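Local coordinates for conserved hypothetical protein (Enterococcus faecalis, PDB 1T62), which is of unknown function but has the PUA-like fold of the ASCH superfamily, which suggests that it may bind RNA, at residues V7-F12 with L82-T87; G31-G36 with D76-P81; L55-M60 with A129-Q134. All blocks are in the same frame, centred on the assembly; numbering follows the deposited sequence.

Contact 1: V7-F12 with L82-T87; sequences VFWQNF and LAIIRT
Phe-8, Trp-9 and Phe-12 on helix 7-12 meet Ala-83 and Ile-84 of strand 82-87, where the short axes approach to 9.9 Å and their N-to-C directions differ by 51°. In backbone register Trp-9 CA lies 8.0 Å from Ile-84 CA, and Phe-8 stands opposite Ala-83. The strand opens with a classic beta bulge: Leu-82 and Ala-83 both face Ile-74 of the adjoining strand, and both turn their CB atoms away from the helix, whereas that of Ile-84 points toward it. Three aromatic rings approach the strand here. Phe-8, with CG anti to the backbone N (chi1 178°), extends to the strand; its edge meets the backbone there, CE1 lying 3.7 Å from Ala-83 C near the ring plane. Phe-12 offers a face, with Ile-84 CG1 4.4 Å from its CE1. Trp-9 is more peripheral: Ile-84 CD1 approaches the indole edge, 4.5 Å from NE1. Phe-8 and Phe-12 are four residues apart, one helical turn, and both point toward the strand; the helical bond from Phe-12 N to Phe-8 O is 3.0 Å long. Tyr-152 meets the Phe-8 ring edge-to-face, and His-16 does the same for Phe-12. Val-149 of the neighbouring strand touches both Phe-12 and Ile-84. The contact is thus largely apolar and buried: the N-terminal helix is held on the sheet by aromatic rings packed on Ile-84 and on the backbone at Ala-83, while the strand spends its backbone bonds on its neighbours in the sheet.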
ATOM      1  N   VAL B   7      11.472  10.738   6.285  1.00 15.87           N
ATOM      2  CA  VAL B   7      11.436  12.143   5.855  1.00 13.32           C
ATOM      3  C   VAL B   7      10.140  12.867   6.251  1.00 16.55           C
ATOM      4  O   VAL B   7      10.164  13.980   6.778  1.00 14.30           O
ATOM      5  CB  VAL B   7      11.602  12.233   4.308  1.00  2.94           C
ATOM      6  CG1 VAL B   7      11.307  13.635   3.810  1.00  1.00           C
ATOM      7  CG2 VAL B   7      13.023  11.814   3.913  1.00  1.00           C
ATOM      8  N   PHE B   8       9.008  12.240   5.978  1.00 23.91           N
ATOM      9  CA  PHE B   8       7.720  12.826   6.319  1.00 27.81           C
ATOM     10  C   PHE B   8       7.731  13.178   7.803  1.00 27.98           C
ATOM     11  O   PHE B   8       7.473  14.319   8.189  1.00 29.79           O
ATOM     12  CB  PHE B   8       6.613  11.806   6.027  1.00  4.37           C
ATOM     13  CG  PHE B   8       5.217  12.269   6.374  1.00  7.81           C
ATOM     14  CD1 PHE B   8       4.239  11.331   6.729  1.00 11.60           C
ATOM     15  CD2 PHE B   8       4.849  13.606   6.264  1.00 11.67           C
ATOM     16  CE1 PHE B   8       2.924  11.715   6.955  1.00 13.76           C
ATOM     17  CE2 PHE B   8       3.526  13.998   6.492  1.00 14.54           C
ATOM     18  CZ  PHE B   8       2.564  13.050   6.835  1.00 14.02           C
ATOM     19  N   TRP B   9       8.055  12.199   8.638  1.00 34.01           N
ATOM     20  CA  TRP B   9       8.052  12.434  10.067  1.00 34.25           C
ATOM     21  C   TRP B   9       9.094  13.447  10.473  1.00 35.24           C
ATOM     22  O   TRP B   9       8.832  14.311  11.310  1.00 35.05           O
ATOM     23  CB  TRP B   9       8.259  11.129  10.833  1.00 29.26           C
ATOM     24  CG  TRP B   9       7.677  11.223  12.203  1.00 25.86           C
ATOM     25  CD1 TRP B   9       6.362  11.473  12.535  1.00 25.57           C
ATOM     26  CD2 TRP B   9       8.391  11.166  13.420  1.00 23.64           C
ATOM     27  NE1 TRP B   9       6.228  11.585  13.895  1.00 23.16           N
ATOM     28  CE2 TRP B   9       7.460  11.401  14.465  1.00 24.42           C
ATOM     29  CE3 TRP B   9       9.729  10.944  13.740  1.00 21.52           C
ATOM     30  CZ2 TRP B   9       7.834  11.423  15.801  1.00 25.22           C
ATOM     31  CZ3 TRP B   9      10.101  10.965  15.058  1.00 24.00           C
ATOM     32  CH2 TRP B   9       9.158  11.204  16.079  1.00 26.47           C
ATOM     33  N   GLN B  10      10.281  13.330   9.885  1.00 30.46           N
ATOM     34  CA  GLN B  10      11.377  14.262  10.149  1.00 32.48           C
ATOM     35  C   GLN B  10      10.783  15.663   9.939  1.00 27.28           C
ATOM     36  O   GLN B  10      10.760  16.483  10.854  1.00 28.64           O
ATOM     37  CB  GLN B  10      12.515  13.988   9.153  1.00 67.99           C
ATOM     38  CG  GLN B  10      13.804  14.773   9.347  1.00 87.44           C
ATOM     39  CD  GLN B  10      14.786  14.576   8.177  1.00 99.51           C
ATOM     40  OE1 GLN B  10      15.234  13.457   7.898  1.00106.58           O
ATOM     41  NE2 GLN B  10      15.114  15.670   7.491  1.00107.31           N
ATOM     42  N   ASN B  11      10.271  15.920   8.741  1.00 26.66           N
ATOM     43  CA  ASN B  11       9.682  17.214   8.462  1.00 23.45           C
ATOM     44  C   ASN B  11       8.687  17.579   9.564  1.00 22.37           C
ATOM     45  O   ASN B  11       8.597  18.737   9.965  1.00 22.85           O
ATOM     46  CB  ASN B  11       8.959  17.221   7.107  1.00 24.50           C
ATOM     47  CG  ASN B  11       9.908  17.042   5.903  1.00 22.80           C
ATOM     48  OD1 ASN B  11      11.091  17.413   5.948  1.00 19.34           O
ATOM     49  ND2 ASN B  11       9.368  16.498   4.807  1.00 18.47           N
ATOM     50  N   PHE B  12       7.945  16.594  10.067  1.00 22.64           N
ATOM     51  CA  PHE B  12       6.959  16.860  11.120  1.00 19.89           C
ATOM     52  C   PHE B  12       7.588  17.393  12.407  1.00 18.73           C
ATOM     53  O   PHE B  12       7.102  18.355  12.976  1.00 17.75           O
ATOM     54  CB  PHE B  12       6.152  15.594  11.438  1.00 19.78           C
ATOM     55  CG  PHE B  12       5.124  15.788  12.530  1.00 18.22           C
ATOM     56  CD1 PHE B  12       3.953  16.499  12.288  1.00 17.06           C
ATOM     57  CD2 PHE B  12       5.343  15.289  13.816  1.00 16.89           C
ATOM     58  CE1 PHE B  12       3.018  16.713  13.311  1.00 15.44           C
ATOM     59  CE2 PHE B  12       4.409  15.502  14.841  1.00 15.69           C
ATOM     60  CZ  PHE B  12       3.248  16.215  14.583  1.00 14.15           C
ATOM     61  N   LEU B  82       0.535   8.985   3.893  1.00 23.70           N
ATOM     62  CA  LEU B  82      -0.692   9.757   3.741  1.00 24.22           C
ATOM     63  C   LEU B  82      -0.785  10.934   4.706  1.00 24.86           C
ATOM     64  O   LEU B  82      -0.834  12.088   4.294  1.00 25.11           O
ATOM     65  CB  LEU B  82      -1.883   8.836   3.972  1.00 18.94           C
ATOM     66  CG  LEU B  82      -3.063   8.867   3.013  1.00 19.27           C
ATOM     67  CD1 LEU B  82      -4.188   8.066   3.639  1.00 20.48           C
ATOM     68  CD2 LEU B  82      -3.498  10.291   2.757  1.00 19.82           C
ATOM     69  N   ALA B  83      -0.842  10.637   5.996  1.00 22.68           N
ATOM     70  CA  ALA B  83      -0.921  11.683   7.004  1.00 23.47           C
ATOM     71  C   ALA B  83      -0.481  11.107   8.327  1.00 23.21           C
ATOM     72  O   ALA B  83      -0.354   9.896   8.463  1.00 23.68           O
ATOM     73  CB  ALA B  83      -2.340  12.198   7.119  1.00 23.21           C
ATOM     74  N   ILE B  84      -0.216  11.968   9.298  1.00 18.16           N
ATOM     75  CA  ILE B  84       0.161  11.478  10.609  1.00 18.61           C
ATOM     76  C   ILE B  84      -0.945  11.912  11.588  1.00 19.28           C
ATOM     77  O   ILE B  84      -1.531  12.989  11.459  1.00 17.30           O
ATOM     78  CB  ILE B  84       1.588  11.963  11.027  1.00 16.50           C
ATOM     79  CG1 ILE B  84       1.538  12.630  12.386  1.00 15.06           C
ATOM     80  CG2 ILE B  84       2.196  12.843   9.981  1.00 15.68           C
ATOM     81  CD1 ILE B  84       1.772  11.648  13.490  1.00 14.61           C
ATOM     82  N   ILE B  85      -1.255  11.040  12.545  1.00 10.23           N
ATOM     83  CA  ILE B  85      -2.323  11.306  13.491  1.00 14.01           C
ATOM     84  C   ILE B  85      -1.919  11.173  14.953  1.00 13.32           C
ATOM     85  O   ILE B  85      -0.937  10.511  15.286  1.00 13.65           O
ATOM     86  CB  ILE B  85      -3.477  10.351  13.226  1.00  1.28           C
ATOM     87  CG1 ILE B  85      -3.030   8.914  13.486  1.00  5.57           C
ATOM     88  CG2 ILE B  85      -3.893  10.452  11.777  1.00  3.34           C
ATOM     89  CD1 ILE B  85      -4.143   7.919  13.426  1.00 12.24           C
ATOM     90  N   ARG B  86      -2.693  11.802  15.827  1.00 26.84           N
ATOM     91  CA  ARG B  86      -2.419  11.721  17.252  1.00 25.15           C
ATOM     92  C   ARG B  86      -3.613  11.125  17.986  1.00 24.50           C
ATOM     93  O   ARG B  86      -4.752  11.555  17.795  1.00 23.63           O
ATOM     94  CB  ARG B  86      -2.112  13.094  17.830  1.00 26.24           C
ATOM     95  CG  ARG B  86      -1.245  12.976  19.040  1.00 26.15           C
ATOM     96  CD  ARG B  86      -1.859  13.575  20.266  1.00 26.94           C
ATOM     97  NE  ARG B  86      -1.549  14.993  20.372  1.00 27.27           N
ATOM     98  CZ  ARG B  86      -2.262  15.937  19.786  1.00 27.89           C
ATOM     99  NH1 ARG B  86      -3.315  15.588  19.063  1.00 27.92           N
ATOM    100  NH2 ARG B  86      -1.931  17.209  19.927  1.00 30.01           N
ATOM    101  N   THR B  87      -3.349  10.133  18.827  1.00 11.98           N
ATOM    102  CA  THR B  87      -4.408   9.477  19.582  1.00  9.62           C
ATOM    103  C   THR B  87      -4.724  10.269  20.847  1.00  9.49           C
ATOM    104  O   THR B  87      -3.847  10.505  21.671  1.00  6.24           O
ATOM    105  CB  THR B  87      -3.991   8.039  19.971  1.00 19.33           C
ATOM    106  OG1 THR B  87      -3.589   7.318  18.794  1.00 20.67           O
ATOM    107  CG2 THR B  87      -5.147   7.314  20.615  1.00 18.97           C
TER

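Contact 2: G31-G36 with D76-P81; sequences GSSEMG and DGQSQP
A type I beta turn from Asp-76 to Ser-79, in the beta-hairpin connection between antiparallel strands 71-75 and 81-94, presses Gly-77 against the first turn of helix 33-44. The meeting is almost backbone to backbone. Ser-33 CA and Gly-77 CA are 3.7 Å apart, and Gly-77 CA lies 3.4 Å from Ser-33 O in a bent CH-O contact (127° at the hydrogen). One turn along, Gly-36 C lies 3.6 Å from Gly-77 N. At both glycines the side-chain direction points into the contact, so the absence of a CB is what lets the two backbones come this close. Ser-33 OG is 3.5 Å from Gly-77 O. The turn is braced from within. Ser-79 N is bonded to Asp-76 O at 2.9 Å, and Asp-76 N to Gln-80 O at the same length. Asp-76 OD1 also accepts Gln-80 N at 2.8 Å, met nearly along the C-O axis, with an N-H...O angle of 143°. Asp-76 and Gln-78 both rest on Asn-37, farther along the helix. Gly-31 O accepts a hydrogen bond from Ser-79 OG of the second subunit, and Ser-33 packs on Gly-31 of that subunit, so the helix start also belongs to the dimer interface. Beyond the turn, Pro-81 leads into strand 81-94 against helix 2-16, touching Asn-4 and Phe-8.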
ATOM      1  N   GLY B  31      -4.814  -4.506   4.056  1.00 26.54           N
ATOM      2  CA  GLY B  31      -3.712  -4.415   3.118  1.00 25.11           C
ATOM      3  C   GLY B  31      -4.206  -4.228   1.697  1.00 25.41           C
ATOM      4  O   GLY B  31      -3.426  -3.928   0.797  1.00 25.64           O
ATOM      5  N   SER B  32      -5.502  -4.425   1.484  1.00 23.40           N
ATOM      6  CA  SER B  32      -6.073  -4.230   0.162  1.00 23.67           C
ATOM      7  C   SER B  32      -5.905  -2.753  -0.176  1.00 24.06           C
ATOM      8  O   SER B  32      -6.149  -1.874   0.660  1.00 23.09           O
ATOM      9  CB  SER B  32      -7.562  -4.567   0.159  1.00 30.72           C
ATOM     10  OG  SER B  32      -7.788  -5.856   0.686  1.00 29.95           O
ATOM     11  N   SER B  33      -5.482  -2.476  -1.401  1.00 29.46           N
ATOM     12  CA  SER B  33      -5.306  -1.101  -1.823  1.00 32.00           C
ATOM     13  C   SER B  33      -6.637  -0.366  -1.643  1.00 32.45           C
ATOM     14  O   SER B  33      -6.705   0.658  -0.967  1.00 35.05           O
ATOM     15  CB  SER B  33      -4.873  -1.060  -3.282  1.00 29.37           C
ATOM     16  OG  SER B  33      -4.423   0.234  -3.618  1.00 34.32           O
ATOM     17  N   GLU B  34      -7.697  -0.905  -2.239  1.00 24.29           N
ATOM     18  CA  GLU B  34      -9.021  -0.299  -2.145  1.00 27.80           C
ATOM     19  C   GLU B  34      -9.354   0.127  -0.719  1.00 23.48           C
ATOM     20  O   GLU B  34      -9.539   1.313  -0.440  1.00 24.33           O
ATOM     21  CB  GLU B  34     -10.093  -1.275  -2.653  1.00 60.87           C
ATOM     22  CG  GLU B  34     -10.696  -0.911  -4.023  1.00 78.23           C
ATOM     23  CD  GLU B  34      -9.864  -1.371  -5.223  1.00 89.24           C
ATOM     24  OE1 GLU B  34      -9.807  -2.594  -5.488  1.00 96.61           O
ATOM     25  OE2 GLU B  34      -9.271  -0.506  -5.907  1.00 96.75           O
ATOM     26  N   MET B  35      -9.427  -0.843   0.186  1.00 21.72           N
ATOM     27  CA  MET B  35      -9.744  -0.548   1.577  1.00 19.68           C
ATOM     28  C   MET B  35      -8.741   0.427   2.156  1.00 17.58           C
ATOM     29  O   MET B  35      -9.095   1.282   2.961  1.00 16.20           O
ATOM     30  CB  MET B  35      -9.745  -1.833   2.397  1.00 26.30           C
ATOM     31  CG  MET B  35     -10.136  -1.640   3.844  1.00 30.53           C
ATOM     32  SD  MET B  35     -10.584  -3.199   4.680  1.00 34.62           S
ATOM     33  CE  MET B  35     -12.360  -3.274   4.236  1.00 37.38           C
ATOM     34  N   GLY B  36      -7.488   0.297   1.729  1.00 19.87           N
ATOM     35  CA  GLY B  36      -6.431   1.168   2.217  1.00 18.74           C
ATOM     36  C   GLY B  36      -6.653   2.630   1.909  1.00 18.39           C
ATOM     37  O   GLY B  36      -6.377   3.506   2.738  1.00 18.47           O
ATOM     38  N   ASP B  76      -1.480   5.099   2.580  1.00 18.11           N
ATOM     39  CA  ASP B  76      -2.679   4.896   1.768  1.00 20.26           C
ATOM     40  C   ASP B  76      -2.597   3.518   1.102  1.00 20.44           C
ATOM     41  O   ASP B  76      -1.676   2.744   1.384  1.00 22.02           O
ATOM     42  CB  ASP B  76      -2.834   6.018   0.726  1.00 23.64           C
ATOM     43  CG  ASP B  76      -1.712   6.043  -0.313  1.00 25.11           C
ATOM     44  OD1 ASP B  76      -0.649   5.419  -0.104  1.00 29.06           O
ATOM     45  OD2 ASP B  76      -1.896   6.715  -1.349  1.00 27.24           O
ATOM     46  N   GLY B  77      -3.561   3.206   0.243  1.00 21.20           N
ATOM     47  CA  GLY B  77      -3.573   1.915  -0.424  1.00 22.51           C
ATOM     48  C   GLY B  77      -2.285   1.513  -1.120  1.00 24.66           C
ATOM     49  O   GLY B  77      -1.949   0.328  -1.164  1.00 25.41           O
ATOM     50  N   GLN B  78      -1.563   2.493  -1.666  1.00 29.28           N
ATOM     51  CA  GLN B  78      -0.304   2.238  -2.362  1.00 29.70           C
ATOM     52  C   GLN B  78       0.894   2.316  -1.439  1.00 28.48           C
ATOM     53  O   GLN B  78       1.989   2.658  -1.875  1.00 31.43           O
ATOM     54  CB  GLN B  78      -0.091   3.238  -3.494  1.00 38.58           C
ATOM     55  CG  GLN B  78      -1.053   3.088  -4.628  1.00 45.33           C
ATOM     56  CD  GLN B  78      -2.392   3.690  -4.326  1.00 50.91           C
ATOM     57  OE1 GLN B  78      -3.361   3.455  -5.041  1.00 53.87           O
ATOM     58  NE2 GLN B  78      -2.458   4.487  -3.266  1.00 53.20           N
ATOM     59  N   SER B  79       0.684   2.013  -0.165  1.00 21.19           N
ATOM     60  CA  SER B  79       1.756   2.034   0.819  1.00 18.69           C
ATOM     61  C   SER B  79       2.595   3.308   0.753  1.00 16.95           C
ATOM     62  O   SER B  79       3.789   3.302   1.046  1.00 17.17           O
ATOM     63  CB  SER B  79       2.646   0.803   0.638  1.00 26.57           C
ATOM     64  OG  SER B  79       1.858  -0.378   0.617  1.00 25.58           O
ATOM     65  N   GLN B  80       1.959   4.405   0.362  1.00 16.92           N
ATOM     66  CA  GLN B  80       2.630   5.691   0.291  1.00 17.72           C
ATOM     67  C   GLN B  80       2.161   6.499   1.497  1.00 13.46           C
ATOM     68  O   GLN B  80       0.996   6.420   1.879  1.00 17.59           O
ATOM     69  CB  GLN B  80       2.230   6.411  -0.993  1.00 29.04           C
ATOM     70  CG  GLN B  80       2.623   5.692  -2.262  1.00 41.20           C
ATOM     71  CD  GLN B  80       4.119   5.660  -2.458  1.00 49.69           C
ATOM     72  OE1 GLN B  80       4.771   6.705  -2.465  1.00 55.50           O
ATOM     73  NE2 GLN B  80       4.676   4.462  -2.618  1.00 54.83           N
ATOM     74  N   PRO B  81       3.058   7.272   2.127  1.00  9.06           N
ATOM     75  CA  PRO B  81       2.677   8.081   3.291  1.00  8.66           C
ATOM     76  C   PRO B  81       1.504   8.984   2.987  1.00  7.73           C
ATOM     77  O   PRO B  81       1.480   9.661   1.965  1.00  6.80           O
ATOM     78  CB  PRO B  81       3.951   8.856   3.622  1.00 10.99           C
ATOM     79  CG  PRO B  81       4.746   8.795   2.367  1.00 11.25           C
ATOM     80  CD  PRO B  81       4.485   7.423   1.835  1.00 12.89           C
TER

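Contact 3: L55-M60 with A129-Q134; sequences LDIYKM and APYQLQ
Asp-56, Ile-57 and Met-60 of the short helix 55-60 bring their side chains to Tyr-131 and Leu-133, in the loop that follows helix 113-128. Asp-56 comes first: its OD1 lies 3.9 Å from Leu-133 CD1, while the same oxygen is hydrogen-bonded to Tyr-136 OH. Ile-57 carries two methyl groups to the tyrosine. CD1 sits over one ring face, 4.1 Å from the centroid of the Tyr-131 ring and 28° off its normal, a CH-pi contact; CG2, anti to the backbone N, reaches the phenol end, 3.6 Å from Tyr-131 CZ. Met-60 closes the helix. Its SD makes an oblique Met-aromatic contact, 4.9 Å from the Tyr-131 centroid and 50° off the normal, and also touches Tyr-131 CB at 3.8 Å. A bend at chi3 (-78°) carries CE to Leu-133 CD1, also 3.8 Å away. Tyr-131 OH is hydrogen-bonded to the backbone N of His-162, in the C-terminal histidine tag of the second subunit, a bond that depends on the construct, and weakly to Glu-61. Across this surface contact the helix and loop therefore meet mainly through methyl, sulfur and ring contacts, and the polar ends of Asp-56 and Tyr-131 find their hydrogen bonds elsewhere.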
ATOM      1  N   LEU B  55      -8.068  -6.850  20.446  1.00 17.78           N
ATOM      2  CA  LEU B  55      -7.225  -6.920  21.629  1.00 16.67           C
ATOM      3  C   LEU B  55      -6.508  -8.267  21.644  1.00 19.60           C
ATOM      4  O   LEU B  55      -5.426  -8.406  22.214  1.00 19.13           O
ATOM      5  CB  LEU B  55      -8.069  -6.785  22.892  1.00  1.00           C
ATOM      6  CG  LEU B  55      -7.316  -7.131  24.175  1.00  1.00           C
ATOM      7  CD1 LEU B  55      -6.103  -6.238  24.334  1.00  1.00           C
ATOM      8  CD2 LEU B  55      -8.251  -6.984  25.326  1.00  1.00           C
ATOM      9  N   ASP B  56      -7.119  -9.256  21.003  1.00 19.86           N
ATOM     10  CA  ASP B  56      -6.547 -10.588  20.943  1.00 24.09           C
ATOM     11  C   ASP B  56      -5.185 -10.656  20.261  1.00 23.40           C
ATOM     12  O   ASP B  56      -4.264 -11.267  20.791  1.00 25.40           O
ATOM     13  CB  ASP B  56      -7.533 -11.532  20.263  1.00 31.22           C
ATOM     14  CG  ASP B  56      -8.635 -11.990  21.204  1.00 39.51           C
ATOM     15  OD1 ASP B  56      -9.642 -12.535  20.714  1.00 46.48           O
ATOM     16  OD2 ASP B  56      -8.488 -11.816  22.435  1.00 43.66           O
ATOM     17  N   ILE B  57      -5.043 -10.038  19.092  1.00 26.73           N
ATOM     18  CA  ILE B  57      -3.755 -10.060  18.395  1.00 21.47           C
ATOM     19  C   ILE B  57      -2.653  -9.469  19.280  1.00 22.13           C
ATOM     20  O   ILE B  57      -1.537  -9.964  19.297  1.00 20.76           O
ATOM     21  CB  ILE B  57      -3.794  -9.256  17.075  1.00 16.78           C
ATOM     22  CG1 ILE B  57      -5.060  -9.589  16.296  1.00 10.95           C
ATOM     23  CG2 ILE B  57      -2.552  -9.580  16.236  1.00 11.50           C
ATOM     24  CD1 ILE B  57      -5.123 -11.004  15.830  1.00  9.57           C
ATOM     25  N   TYR B  58      -2.958  -8.401  20.006  1.00 14.15           N
ATOM     26  CA  TYR B  58      -1.958  -7.813  20.880  1.00 16.55           C
ATOM     27  C   TYR B  58      -1.500  -8.870  21.875  1.00 18.11           C
ATOM     28  O   TYR B  58      -0.306  -9.049  22.115  1.00 18.19           O
ATOM     29  CB  TYR B  58      -2.527  -6.615  21.641  1.00 15.32           C
ATOM     30  CG  TYR B  58      -2.768  -5.404  20.773  1.00 16.30           C
ATOM     31  CD1 TYR B  58      -4.003  -5.197  20.158  1.00 15.78           C
ATOM     32  CD2 TYR B  58      -1.760  -4.478  20.546  1.00 15.67           C
ATOM     33  CE1 TYR B  58      -4.225  -4.100  19.344  1.00 15.81           C
ATOM     34  CE2 TYR B  58      -1.974  -3.382  19.725  1.00 16.13           C
ATOM     35  CZ  TYR B  58      -3.205  -3.199  19.133  1.00 15.25           C
ATOM     36  OH  TYR B  58      -3.427  -2.109  18.330  1.00 15.87           O
ATOM     37  N   LYS B  59      -2.463  -9.572  22.455  1.00 16.71           N
ATOM     38  CA  LYS B  59      -2.153 -10.612  23.418  1.00 19.14           C
ATOM     39  C   LYS B  59      -1.275 -11.709  22.826  1.00 20.98           C
ATOM     40  O   LYS B  59      -0.192 -11.981  23.343  1.00 21.54           O
ATOM     41  CB  LYS B  59      -3.448 -11.197  23.975  1.00 40.41           C
ATOM     42  CG  LYS B  59      -4.135 -10.248  24.926  1.00 39.17           C
ATOM     43  CD  LYS B  59      -5.422 -10.814  25.462  1.00 40.28           C
ATOM     44  CE  LYS B  59      -5.801 -10.087  26.729  1.00 41.23           C
ATOM     45  NZ  LYS B  59      -4.675 -10.202  27.707  1.00 44.15           N
ATOM     46  N   MET B  60      -1.729 -12.327  21.740  1.00 25.15           N
ATOM     47  CA  MET B  60      -0.961 -13.392  21.098  1.00 29.85           C
ATOM     48  C   MET B  60       0.350 -12.893  20.507  1.00 29.94           C
ATOM     49  O   MET B  60       1.277 -13.673  20.317  1.00 30.82           O
ATOM     50  CB  MET B  60      -1.784 -14.064  19.995  1.00 33.07           C
ATOM     51  CG  MET B  60      -3.017 -14.781  20.492  1.00 39.28           C
ATOM     52  SD  MET B  60      -4.091 -15.220  19.123  1.00 43.90           S
ATOM     53  CE  MET B  60      -4.873 -13.630  18.773  1.00 49.65           C
ATOM     54  N   ALA B 129      -8.351 -15.725  11.991  1.00 25.25           N
ATOM     55  CA  ALA B 129      -8.116 -17.073  11.470  1.00 26.29           C
ATOM     56  C   ALA B 129      -6.652 -17.558  11.460  1.00 25.82           C
ATOM     57  O   ALA B 129      -6.328 -18.579  12.064  1.00 26.77           O
ATOM     58  CB  ALA B 129      -8.717 -17.197  10.085  1.00 21.43           C
ATOM     59  N   PRO B 130      -5.753 -16.834  10.774  1.00 15.85           N
ATOM     60  CA  PRO B 130      -4.344 -17.251  10.732  1.00 17.59           C
ATOM     61  C   PRO B 130      -3.688 -17.551  12.086  1.00 18.94           C
ATOM     62  O   PRO B 130      -2.669 -18.235  12.136  1.00 19.75           O
ATOM     63  CB  PRO B 130      -3.661 -16.107   9.977  1.00 18.93           C
ATOM     64  CG  PRO B 130      -4.567 -14.934  10.213  1.00 18.09           C
ATOM     65  CD  PRO B 130      -5.937 -15.546  10.087  1.00 18.77           C
ATOM     66  N   TYR B 131      -4.252 -17.034  13.175  1.00 27.33           N
ATOM     67  CA  TYR B 131      -3.703 -17.326  14.498  1.00 28.40           C
ATOM     68  C   TYR B 131      -4.503 -18.480  15.088  1.00 29.32           C
ATOM     69  O   TYR B 131      -4.527 -18.666  16.306  1.00 29.84           O
ATOM     70  CB  TYR B 131      -3.818 -16.138  15.450  1.00 28.72           C
ATOM     71  CG  TYR B 131      -2.999 -14.925  15.080  1.00 29.92           C
ATOM     72  CD1 TYR B 131      -3.433 -14.044  14.087  1.00 31.48           C
ATOM     73  CD2 TYR B 131      -1.816 -14.624  15.756  1.00 29.07           C
ATOM     74  CE1 TYR B 131      -2.716 -12.886  13.781  1.00 31.00           C
ATOM     75  CE2 TYR B 131      -1.092 -13.475  15.452  1.00 29.22           C
ATOM     76  CZ  TYR B 131      -1.548 -12.608  14.463  1.00 29.90           C
ATOM     77  OH  TYR B 131      -0.836 -11.458  14.154  1.00 31.36           O
ATOM     78  N   GLN B 132      -5.167 -19.243  14.221  1.00 31.59           N
ATOM     79  CA  GLN B 132      -5.976 -20.369  14.664  1.00 32.89           C
ATOM     80  C   GLN B 132      -6.890 -19.928  15.787  1.00 32.15           C
ATOM     81  O   GLN B 132      -6.773 -20.410  16.909  1.00 34.17           O
ATOM     82  CB  GLN B 132      -5.074 -21.475  15.172  1.00 27.68           C
ATOM     83  CG  GLN B 132      -4.177 -22.036  14.120  1.00 33.86           C
ATOM     84  CD  GLN B 132      -2.992 -22.708  14.726  1.00 38.33           C
ATOM     85  OE1 GLN B 132      -3.055 -23.184  15.862  1.00 40.76           O
ATOM     86  NE2 GLN B 132      -1.895 -22.762  13.980  1.00 41.72           N
ATOM     87  N   LEU B 133      -7.796 -19.008  15.497  1.00 35.71           N
ATOM     88  CA  LEU B 133      -8.697 -18.516  16.521  1.00 34.22           C
ATOM     89  C   LEU B 133     -10.010 -18.094  15.878  1.00 34.05           C
ATOM     90  O   LEU B 133     -10.040 -17.164  15.066  1.00 32.74           O
ATOM     91  CB  LEU B 133      -8.062 -17.326  17.234  1.00 25.53           C
ATOM     92  CG  LEU B 133      -8.534 -17.019  18.656  1.00 25.20           C
ATOM     93  CD1 LEU B 133      -8.068 -15.623  19.016  1.00 23.57           C
ATOM     94  CD2 LEU B 133     -10.057 -17.106  18.771  1.00 23.06           C
ATOM     95  N   GLN B 134     -11.089 -18.785  16.245  1.00 29.61           N
ATOM     96  CA  GLN B 134     -12.411 -18.501  15.706  1.00 30.48           C
ATOM     97  C   GLN B 134     -12.994 -17.240  16.330  1.00 29.52           C
ATOM     98  O   GLN B 134     -12.976 -17.068  17.553  1.00 29.05           O
ATOM     99  CB  GLN B 134     -13.347 -19.682  15.958  1.00 74.90           C
ATOM    100  CG  GLN B 134     -12.895 -20.983  15.319  1.00 82.30           C
ATOM    101  CD  GLN B 134     -13.861 -22.123  15.575  1.00 87.66           C
ATOM    102  OE1 GLN B 134     -13.644 -23.255  15.129  1.00 89.80           O
ATOM    103  NE2 GLN B 134     -14.940 -21.831  16.301  1.00 90.18           N
TER

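In the fold
From the N terminus, contact 1 closes the long loop between helix 2-16 and strand 81-94 and brings the first helix onto the sheet. Contact 2 is nested inside it, bringing the start of helix 33-44 to the turn just ahead of the same strand; the two touch where Leu-82 packs on Asp-76. Contact 3 starts at helix 55-60, within both loops, and joins it to the loop between helix 113-128 and strand 140-151, so it crosses each of them. It lies on the opposite side of the chain's centre from contact 1, their centres about 29 Å apart. Contacts 2 and 3 both border the second subunit, contact 3 through histidines of its expression tag.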